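PDB 5EYN: fructokinase from Vibrio cholerae serotype O1, which catalyses the ATP-dependent phosphorylation of D-fructose as a metal-binding fructokinase of the PfkB (ribokinase-like) carbohydrate kinase family. Local coordinates for residues E178-P183 with A188-A193; F209-Q214 with L220-D225; Y274-A279 with Q285-D290. All coordinates share one frame; numbering follows the deposited sequence.

Interaction 1 of 3, residues E178-P183 with A188-A193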
loop_
_atom_site.group_PDB
_atom_site.type_symbol
_atom_site.label_atom_id
_atom_site.label_comp_id
_atom_site.label_asym_id
_atom_site.label_seq_id
_atom_site.Cartn_x
_atom_site.Cartn_y
_atom_site.Cartn_z
ATOM N N GLU A 178 2.683 0.777 15.192
ATOM C CA GLU A 178 1.528 0.211 14.498
ATOM C C GLU A 178 1.859 -1.056 13.717
ATOM O O GLU A 178 0.965 -1.812 13.348
ATOM C CB GLU A 178 0.867 1.220 13.568
ATOM C CG GLU A 178 1.595 1.392 12.232
ATOM C CD GLU A 178 0.644 1.868 11.131
ATOM O OE1 GLU A 178 -0.339 1.160 10.757
ATOM O OE2 GLU A 178 0.862 2.969 10.652
ATOM N N VAL A 179 3.138 -1.297 13.471
ATOM C CA VAL A 179 3.551 -2.490 12.741
ATOM C C VAL A 179 3.395 -3.768 13.595
ATOM O O VAL A 179 3.318 -4.877 13.061
ATOM C CB VAL A 179 5.021 -2.299 12.264
ATOM C CG1 VAL A 179 5.584 -3.533 11.582
ATOM C CG2 VAL A 179 5.095 -1.109 11.340
ATOM N N TRP A 180 3.367 -3.615 14.914
ATOM C CA TRP A 180 3.277 -4.735 15.848
ATOM C C TRP A 180 1.845 -5.223 15.941
ATOM O O TRP A 180 0.947 -4.465 16.281
ATOM C CB TRP A 180 3.754 -4.288 17.239
ATOM C CG TRP A 180 5.186 -3.912 17.251
ATOM C CD1 TRP A 180 5.766 -2.861 16.600
ATOM C CD2 TRP A 180 6.246 -4.609 17.896
ATOM N NE1 TRP A 180 7.120 -2.865 16.811
ATOM C CE2 TRP A 180 7.445 -3.930 17.596
ATOM C CE3 TRP A 180 6.304 -5.748 18.698
ATOM C CZ2 TRP A 180 8.678 -4.342 18.078
ATOM C CZ3 TRP A 180 7.539 -6.155 19.185
ATOM C CH2 TRP A 180 8.705 -5.461 18.863
ATOM N N SER A 181 1.614 -6.498 15.652
ATOM C CA SER A 181 0.282 -7.044 15.846
ATOM C C SER A 181 -0.060 -7.122 17.337
ATOM O O SER A 181 -1.237 -7.052 17.694
ATOM C CB SER A 181 0.130 -8.384 15.124
ATOM O OG SER A 181 0.862 -9.423 15.724
ATOM N N GLU A 182 0.969 -7.221 18.185
ATOM C CA GLU A 182 0.835 -7.248 19.636
ATOM C C GLU A 182 1.660 -6.101 20.201
ATOM O O GLU A 182 2.789 -6.308 20.634
ATOM C CB GLU A 182 1.366 -8.569 20.189
ATOM C CG GLU A 182 0.777 -9.825 19.546
ATOM C CD GLU A 182 -0.662 -10.090 19.938
ATOM O OE1 GLU A 182 -1.149 -9.516 20.939
ATOM O OE2 GLU A 182 -1.316 -10.892 19.238
ATOM N N PRO A 183 1.118 -4.874 20.173
ATOM C CA PRO A 183 1.929 -3.732 20.614
ATOM C C PRO A 183 2.382 -3.822 22.076
ATOM O O PRO A 183 3.393 -3.208 22.442
ATOM C CB PRO A 183 1.013 -2.523 20.360
ATOM C CG PRO A 183 -0.341 -3.081 20.221
ATOM C CD PRO A 183 -0.206 -4.463 19.687
ATOM N N ALA A 188 9.216 -4.909 25.842
ATOM C CA ALA A 188 10.067 -5.999 26.290
ATOM C C ALA A 188 10.915 -6.568 25.161
ATOM O O ALA A 188 12.067 -6.944 25.357
ATOM C CB ALA A 188 9.227 -7.093 26.902
ATOM N N THR A 189 10.333 -6.687 23.980
ATOM C CA THR A 189 11.058 -7.274 22.854
ATOM C C THR A 189 12.207 -6.359 22.421
ATOM O O THR A 189 13.335 -6.798 22.199
ATOM C CB THR A 189 10.113 -7.526 21.675
ATOM O OG1 THR A 189 9.064 -8.413 22.074
ATOM C CG2 THR A 189 10.842 -8.133 20.511
ATOM N N VAL A 190 11.930 -5.069 22.341
ATOM C CA VAL A 190 12.958 -4.102 21.984
ATOM C C VAL A 190 14.056 -4.086 23.045
ATOM O O VAL A 190 15.244 -4.080 22.705
ATOM C CB VAL A 190 12.332 -2.705 21.795
ATOM C CG1 VAL A 190 13.403 -1.630 21.748
ATOM C CG2 VAL A 190 11.469 -2.691 20.535
ATOM N N MET A 191 13.694 -4.124 24.327
ATOM C CA MET A 191 14.730 -4.076 25.345
ATOM C C MET A 191 15.576 -5.345 25.360
ATOM O O MET A 191 16.749 -5.291 25.718
ATOM C CB MET A 191 14.140 -3.774 26.720
ATOM C CG MET A 191 13.560 -2.369 26.799
ATOM S SD MET A 191 14.667 -1.053 26.244
ATOM C CE MET A 191 15.837 -1.024 27.587
ATOM N N ARG A 192 15.006 -6.479 24.957
ATOM C CA ARG A 192 15.799 -7.694 24.791
ATOM C C ARG A 192 16.897 -7.473 23.753
ATOM O O ARG A 192 18.039 -7.884 23.961
ATOM C CB ARG A 192 14.900 -8.865 24.385
ATOM C CG ARG A 192 15.624 -10.196 24.221
ATOM C CD ARG A 192 14.679 -11.273 23.696
ATOM N NE ARG A 192 15.422 -12.402 23.165
ATOM C CZ ARG A 192 14.921 -13.347 22.382
ATOM N NH1 ARG A 192 13.651 -13.321 22.030
ATOM N NH2 ARG A 192 15.709 -14.328 21.960
ATOM N N ALA A 193 16.571 -6.818 22.641
ATOM C CA ALA A 193 17.566 -6.517 21.624
ATOM C C ALA A 193 18.580 -5.489 22.125
ATOM O O ALA A 193 19.766 -5.595 21.828
ATOM C CB ALA A 193 16.895 -6.025 20.357
#
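Trp-180 meets Thr-189 and Val-190 where the loop following strand 168-172 folds back against helix 186-194, one of the helices packed on the large mixed beta sheet of this ribokinase-like fold. All three residues are buried, and the contact between the segments is purely van der Waals in character. Trp-180 contributes most of the hidden surface, through the far end of its six-membered ring. CH2 lies 3.8 Å from Thr-189 CB, and CZ3 is also 3.8 Å from that same carbon, which therefore sits evenly against the CZ3-CH2 edge. Thr-189 CG2 lies in the indole plane, 3.8 Å from Trp-180 CH2, so the threonine meets the rim of the ring and does not stack on it. The two side chains slide past one another in opposite directions. The side chain of Val-190, by contrast, runs at about a right angle to that of Trp-180, and its CG2 comes in obliquely to the ring.

The orientation of Thr-189 can be traced to its first torsion: with chi1 at -59°, CG2 stands anti to the backbone N and OG1 is anti to the carbonyl carbon. From there OG1 hydrogen-bonds to Glu-185 O, one helical turn back, which satisfies the buried hydroxyl locally while CB and CG2 are presented to the tryptophan. Arg-152 of helix 151-165 touches both Trp-180 and Thr-189, whereas Val-190 also packs on Phe-171 of strand 168-172, placing the contact between helices and sheet. The Trp-180 side chain is about 6 Å from that of the fructose-binding Arg-176 and about 10 Å from the bound fructose, making this packing next to the sugar pocket. On the valine side, a single branch does the touching: Val-190 CG2 approaches Trp-180 CZ2 at 4.1 Å.

Interaction 2 of 3, residues F209-Q214 with L220-D225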
loop_
_atom_site.group_PDB
_atom_site.type_symbol
_atom_site.label_atom_id
_atom_site.label_comp_id
_atom_site.label_asym_id
_atom_site.label_seq_id
_atom_site.Cartn_x
_atom_site.Cartn_y
_atom_site.Cartn_z
ATOM N N PHE A 209 10.661 6.766 26.141
ATOM C CA PHE A 209 9.522 5.866 25.992
ATOM C C PHE A 209 9.889 4.461 26.452
ATOM O O PHE A 209 9.157 3.831 27.197
ATOM C CB PHE A 209 9.064 5.830 24.535
ATOM C CG PHE A 209 7.919 4.900 24.288
ATOM C CD1 PHE A 209 6.615 5.310 24.521
ATOM C CD2 PHE A 209 8.139 3.616 23.828
ATOM C CE1 PHE A 209 5.562 4.462 24.298
ATOM C CE2 PHE A 209 7.074 2.760 23.596
ATOM C CZ PHE A 209 5.792 3.183 23.835
ATOM N N LEU A 210 11.037 3.973 26.013
ATOM C CA LEU A 210 11.407 2.588 26.287
ATOM C C LEU A 210 11.778 2.349 27.736
ATOM O O LEU A 210 11.695 1.226 28.211
ATOM C CB LEU A 210 12.563 2.169 25.388
ATOM C CG LEU A 210 12.173 1.964 23.930
ATOM C CD1 LEU A 210 13.413 1.886 23.054
ATOM C CD2 LEU A 210 11.307 0.714 23.744
ATOM N N THR A 211 12.192 3.403 28.427
ATOM C CA THR A 211 12.568 3.307 29.831
ATOM C C THR A 211 11.509 3.881 30.773
ATOM O O THR A 211 11.642 3.766 31.987
ATOM C CB THR A 211 13.898 4.030 30.096
ATOM O OG1 THR A 211 13.781 5.405 29.711
ATOM C CG2 THR A 211 15.028 3.350 29.338
ATOM N N GLY A 212 10.465 4.500 30.229
ATOM C CA GLY A 212 9.414 5.073 31.055
ATOM C C GLY A 212 9.887 6.251 31.891
ATOM O O GLY A 212 9.417 6.468 33.011
ATOM N N THR A 213 10.806 7.031 31.337
ATOM C CA THR A 213 11.395 8.146 32.057
ATOM C C THR A 213 11.054 9.474 31.390
ATOM O O THR A 213 10.481 9.508 30.301
ATOM C CB THR A 213 12.924 8.005 32.141
ATOM O OG1 THR A 213 13.472 7.940 30.828
ATOM C CG2 THR A 213 13.316 6.748 32.893
ATOM N N GLN A 214 11.434 10.567 32.046
ATOM C CA GLN A 214 11.066 11.899 31.587
ATOM C C GLN A 214 12.267 12.743 31.196
ATOM O O GLN A 214 12.119 13.925 30.882
ATOM C CB GLN A 214 10.260 12.621 32.673
ATOM C CG GLN A 214 8.960 11.913 33.049
ATOM C CD GLN A 214 7.978 11.823 31.892
ATOM O OE1 GLN A 214 7.827 12.767 31.123
ATOM N NE2 GLN A 214 7.333 10.670 31.745
ATOM N N LEU A 220 19.211 7.142 30.632
ATOM C CA LEU A 220 20.540 6.536 30.602
ATOM C C LEU A 220 20.798 5.742 31.882
ATOM O O LEU A 220 21.405 4.672 31.849
ATOM C CB LEU A 220 21.612 7.602 30.406
ATOM C CG LEU A 220 21.644 8.221 29.007
ATOM C CD1 LEU A 220 22.637 9.361 28.955
ATOM C CD2 LEU A 220 21.983 7.175 27.946
ATOM N N GLN A 221 20.341 6.258 33.014
ATOM C CA GLN A 221 20.522 5.530 34.265
ATOM C C GLN A 221 19.750 4.210 34.219
ATOM O O GLN A 221 20.219 3.186 34.709
ATOM C CB GLN A 221 20.063 6.375 35.454
ATOM C CG GLN A 221 20.945 7.591 35.722
ATOM C CD GLN A 221 20.357 8.525 36.767
ATOM O OE1 GLN A 221 19.168 8.456 37.083
ATOM N NE2 GLN A 221 21.190 9.408 37.305
ATOM N N ALA A 222 18.571 4.237 33.609
ATOM C CA ALA A 222 17.718 3.061 33.553
ATOM C C ALA A 222 18.312 1.935 32.716
ATOM O O ALA A 222 17.964 0.775 32.910
ATOM C CB ALA A 222 16.335 3.435 33.029
ATOM N N ILE A 223 19.207 2.261 31.788
ATOM C CA ILE A 223 19.830 1.222 30.978
ATOM C C ILE A 223 21.275 0.938 31.390
ATOM O O ILE A 223 21.974 0.181 30.724
ATOM C CB ILE A 223 19.758 1.543 29.460
ATOM C CG1 ILE A 223 20.519 2.829 29.119
ATOM C CG2 ILE A 223 18.301 1.629 29.007
ATOM C CD1 ILE A 223 20.585 3.121 27.606
ATOM N N ALA A 224 21.722 1.525 32.495
ATOM C CA ALA A 224 23.119 1.375 32.911
ATOM C C ALA A 224 23.524 -0.087 33.092
ATOM O O ALA A 224 24.629 -0.486 32.716
ATOM C CB ALA A 224 23.373 2.143 34.193
ATOM N N ASP A 225 22.646 -0.891 33.677
ATOM C CA ASP A 225 23.019 -2.265 33.988
ATOM C C ASP A 225 23.132 -3.151 32.753
ATOM O O ASP A 225 23.536 -4.307 32.849
ATOM C CB ASP A 225 22.048 -2.857 35.007
ATOM C CG ASP A 225 22.175 -2.198 36.357
ATOM O OD1 ASP A 225 23.324 -1.919 36.764
ATOM O OD2 ASP A 225 21.135 -1.945 37.002
#
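Thr-211 and Ala-222 mark the closest backbone approach of the two segments, 6.4 Å between their CA atoms, just where helix 204-211 ends in a Schellman motif with Gly-212, at positive phi, as its C-prime residue. Thr-211 carries the contact. Its CB lies 3.9 Å from Ala-222 CB, and its methyl CG2 is equally 3.9 Å from Ala-222 CB, so the alanine methyl sits against both CB and CG2 of Thr-211. CG2 reaches further, to Ile-223 CG2 at 3.7 Å, a methyl-to-methyl contact.

The chi1 of 58° places Thr-211 OG1 between the backbone N and the carbonyl carbon, with CG2 anti to the carbonyl carbon; the methyl thus faces the other segment while the hydroxyl serves its own helix. OG1 bonds to Leu-207 O and receives a hydrogen bond from Thr-213 OG1 at 2.8 Å, a link that spans the turn at Gly-212. Thr-213 CG2 adds only a marginal contact with Ala-222 CB, at 4.5 Å.

Around this partly buried joint, Ile-223 also packs on Met-191 of helix 186-194, Phe-202 of strand 199-203 and Val-231 of strand 230-234, while Leu-210 lies against helix 186-194 and Phe-202.

Interaction 3 of 3, residues Y274-A279 with Q285-D290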
loop_
_atom_site.group_PDB
_atom_site.type_symbol
_atom_site.label_atom_id
_atom_site.label_comp_id
_atom_site.label_asym_id
_atom_site.label_seq_id
_atom_site.Cartn_x
_atom_site.Cartn_y
_atom_site.Cartn_z
ATOM N N TYR A 274 29.567 3.488 9.149
ATOM C CA TYR A 274 30.618 3.539 8.145
ATOM C C TYR A 274 31.959 3.763 8.855
ATOM O O TYR A 274 32.921 3.025 8.635
ATOM C CB TYR A 274 30.384 4.635 7.103
ATOM C CG TYR A 274 31.632 4.838 6.273
ATOM C CD1 TYR A 274 32.056 3.856 5.384
ATOM C CD2 TYR A 274 32.432 5.954 6.443
ATOM C CE1 TYR A 274 33.227 3.998 4.656
ATOM C CE2 TYR A 274 33.593 6.101 5.717
ATOM C CZ TYR A 274 33.983 5.114 4.833
ATOM O OH TYR A 274 35.139 5.243 4.100
ATOM N N ARG A 275 32.035 4.792 9.697
ATOM C CA ARG A 275 33.302 5.101 10.351
ATOM C C ARG A 275 33.745 4.010 11.349
ATOM O O ARG A 275 34.927 3.685 11.432
ATOM C CB ARG A 275 33.250 6.487 10.998
ATOM C CG ARG A 275 33.207 7.627 9.981
ATOM C CD ARG A 275 34.470 7.721 9.147
ATOM N NE ARG A 275 35.531 8.436 9.846
ATOM C CZ ARG A 275 36.767 8.582 9.386
ATOM N NH1 ARG A 275 37.133 8.028 8.238
ATOM N NH2 ARG A 275 37.646 9.272 10.090
ATOM N N LEU A 276 32.811 3.410 12.080
ATOM C CA LEU A 276 33.196 2.324 12.972
ATOM C C LEU A 276 33.689 1.133 12.159
ATOM O O LEU A 276 34.645 0.463 12.554
ATOM C CB LEU A 276 32.043 1.904 13.893
ATOM C CG LEU A 276 31.488 2.983 14.832
ATOM C CD1 LEU A 276 30.462 2.361 15.757
ATOM C CD2 LEU A 276 32.580 3.694 15.628
ATOM N N SER A 277 33.077 0.901 10.999
ATOM C CA SER A 277 33.404 -0.276 10.191
ATOM C C SER A 277 34.815 -0.214 9.593
ATOM O O SER A 277 35.435 -1.245 9.357
ATOM C CB SER A 277 32.366 -0.483 9.077
ATOM O OG SER A 277 32.549 0.404 7.983
ATOM N N VAL A 278 35.328 0.987 9.358
ATOM C CA VAL A 278 36.652 1.126 8.746
ATOM C C VAL A 278 37.745 1.365 9.789
ATOM O O VAL A 278 38.927 1.467 9.444
ATOM C CB VAL A 278 36.697 2.269 7.700
ATOM C CG1 VAL A 278 35.706 2.019 6.576
ATOM C CG2 VAL A 278 36.443 3.618 8.350
ATOM N N ALA A 279 37.357 1.436 11.059
ATOM C CA ALA A 279 38.304 1.690 12.138
ATOM C C ALA A 279 39.086 0.445 12.512
ATOM O O ALA A 279 38.551 -0.662 12.545
ATOM C CB ALA A 279 37.581 2.209 13.363
ATOM N N GLN A 285 37.948 5.879 21.890
ATOM C CA GLN A 285 37.089 7.032 22.121
ATOM C C GLN A 285 37.216 8.071 20.995
ATOM O O GLN A 285 36.213 8.615 20.557
ATOM C CB GLN A 285 37.353 7.639 23.503
ATOM C CG GLN A 285 36.224 8.527 24.030
ATOM C CD GLN A 285 34.907 7.779 24.273
ATOM O OE1 GLN A 285 34.835 6.550 24.177
ATOM N NE2 GLN A 285 33.862 8.528 24.590
ATOM N N ALA A 286 38.429 8.306 20.495
ATOM C CA ALA A 286 38.621 9.255 19.400
ATOM C C ALA A 286 37.886 8.796 18.148
ATOM O O ALA A 286 37.292 9.598 17.431
ATOM C CB ALA A 286 40.103 9.433 19.101
ATOM N N THR A 287 37.943 7.496 17.879
ATOM C CA THR A 287 37.254 6.926 16.734
ATOM C C THR A 287 35.745 7.128 16.873
ATOM O O THR A 287 35.065 7.502 15.927
ATOM C CB THR A 287 37.565 5.420 16.618
ATOM O OG1 THR A 287 38.959 5.249 16.362
ATOM C CG2 THR A 287 36.770 4.764 15.500
ATOM N N ILE A 288 35.212 6.847 18.052
ATOM C CA ILE A 288 33.784 6.997 18.277
ATOM C C ILE A 288 33.359 8.455 18.099
ATOM O O ILE A 288 32.353 8.740 17.445
ATOM C CB ILE A 288 33.415 6.479 19.665
ATOM C CG1 ILE A 288 33.505 4.955 19.660
ATOM C CG2 ILE A 288 32.033 6.956 20.089
ATOM C CD1 ILE A 288 33.374 4.337 21.023
ATOM N N LEU A 289 34.092 9.384 18.697
ATOM C CA LEU A 289 33.654 10.776 18.630
ATOM C C LEU A 289 33.718 11.310 17.202
ATOM O O LEU A 289 32.851 12.075 16.779
ATOM C CB LEU A 289 34.488 11.643 19.566
ATOM C CG LEU A 289 34.292 11.361 21.056
ATOM C CD1 LEU A 289 35.315 12.151 21.842
ATOM C CD2 LEU A 289 32.888 11.713 21.519
ATOM N N ASP A 290 34.747 10.913 16.461
ATOM C CA ASP A 290 34.835 11.257 15.042
ATOM C C ASP A 290 33.690 10.620 14.241
ATOM O O ASP A 290 33.120 11.250 13.343
ATOM C CB ASP A 290 36.191 10.802 14.485
ATOM C CG ASP A 290 36.285 10.959 12.986
ATOM O OD1 ASP A 290 36.629 12.063 12.536
ATOM O OD2 ASP A 290 36.015 9.990 12.251
#
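Arg-275 grips Asp-290 side-on, its NE and NH2 both directed at the single oxygen OD2 in a salt bridge. NE to OD2 of Asp-290 measures 2.9 Å, with an N-H...O angle of 145°; NH2 to the same OD2 is 2.8 Å. The oxygen lies in the guanidinium plane, but the carboxylate is turned 59° from that plane. NE meets OD2 nearly along its C-O direction, whereas NH2 comes from above the carboxylate plane. Bends at chi2 and chi3 curl the arginine to bring this edge round to the aspartate.

Further along, the helices run nearly antiparallel: the short segments' axes lie 9.4 Å apart at closest, at 152°. Ala-279 CB and Thr-287 CG2 are tightly packed at 3.4 Å. More relaxed is Leu-276, whose CD2 stands 4.3 Å from Ile-288 CG1 and also touches Thr-287 CG2. Leu-276 and Arg-275 additionally touch Ala-291.

The chemistry is that of a helical hairpin formed by helices 264-278 and 285-302: a charged pair flanks an apolar strip. The two N-H donors on OD2 probably favour the ionised carboxylate of Asp-290, while they and a cation-pi contact of Arg-275 with Trp-294 probably limit rotation of the guanidinium.

How the interactions relate
Interactions 1 and 2 adjoin through helix 186-194: Val-190 CG1 lies 3.7 Å from Leu-210 CD2, and Met-191 CE lies 3.9 Å from Ile-223 CG2, so their apolar packing is continuous. Interaction 3 stands apart, its centre about 30 Å from that of interaction 1 and on the opposite side of the chain's centre; its nearest atoms are about 12 Å from those of interaction 2. Interaction 1 is wholly buried, while the other two are partly buried. The chemistry differs too: aromatic-edge packing in the first, small methyl contacts at a helix terminus in the second, and a salt bridge beside apolar contacts in the third.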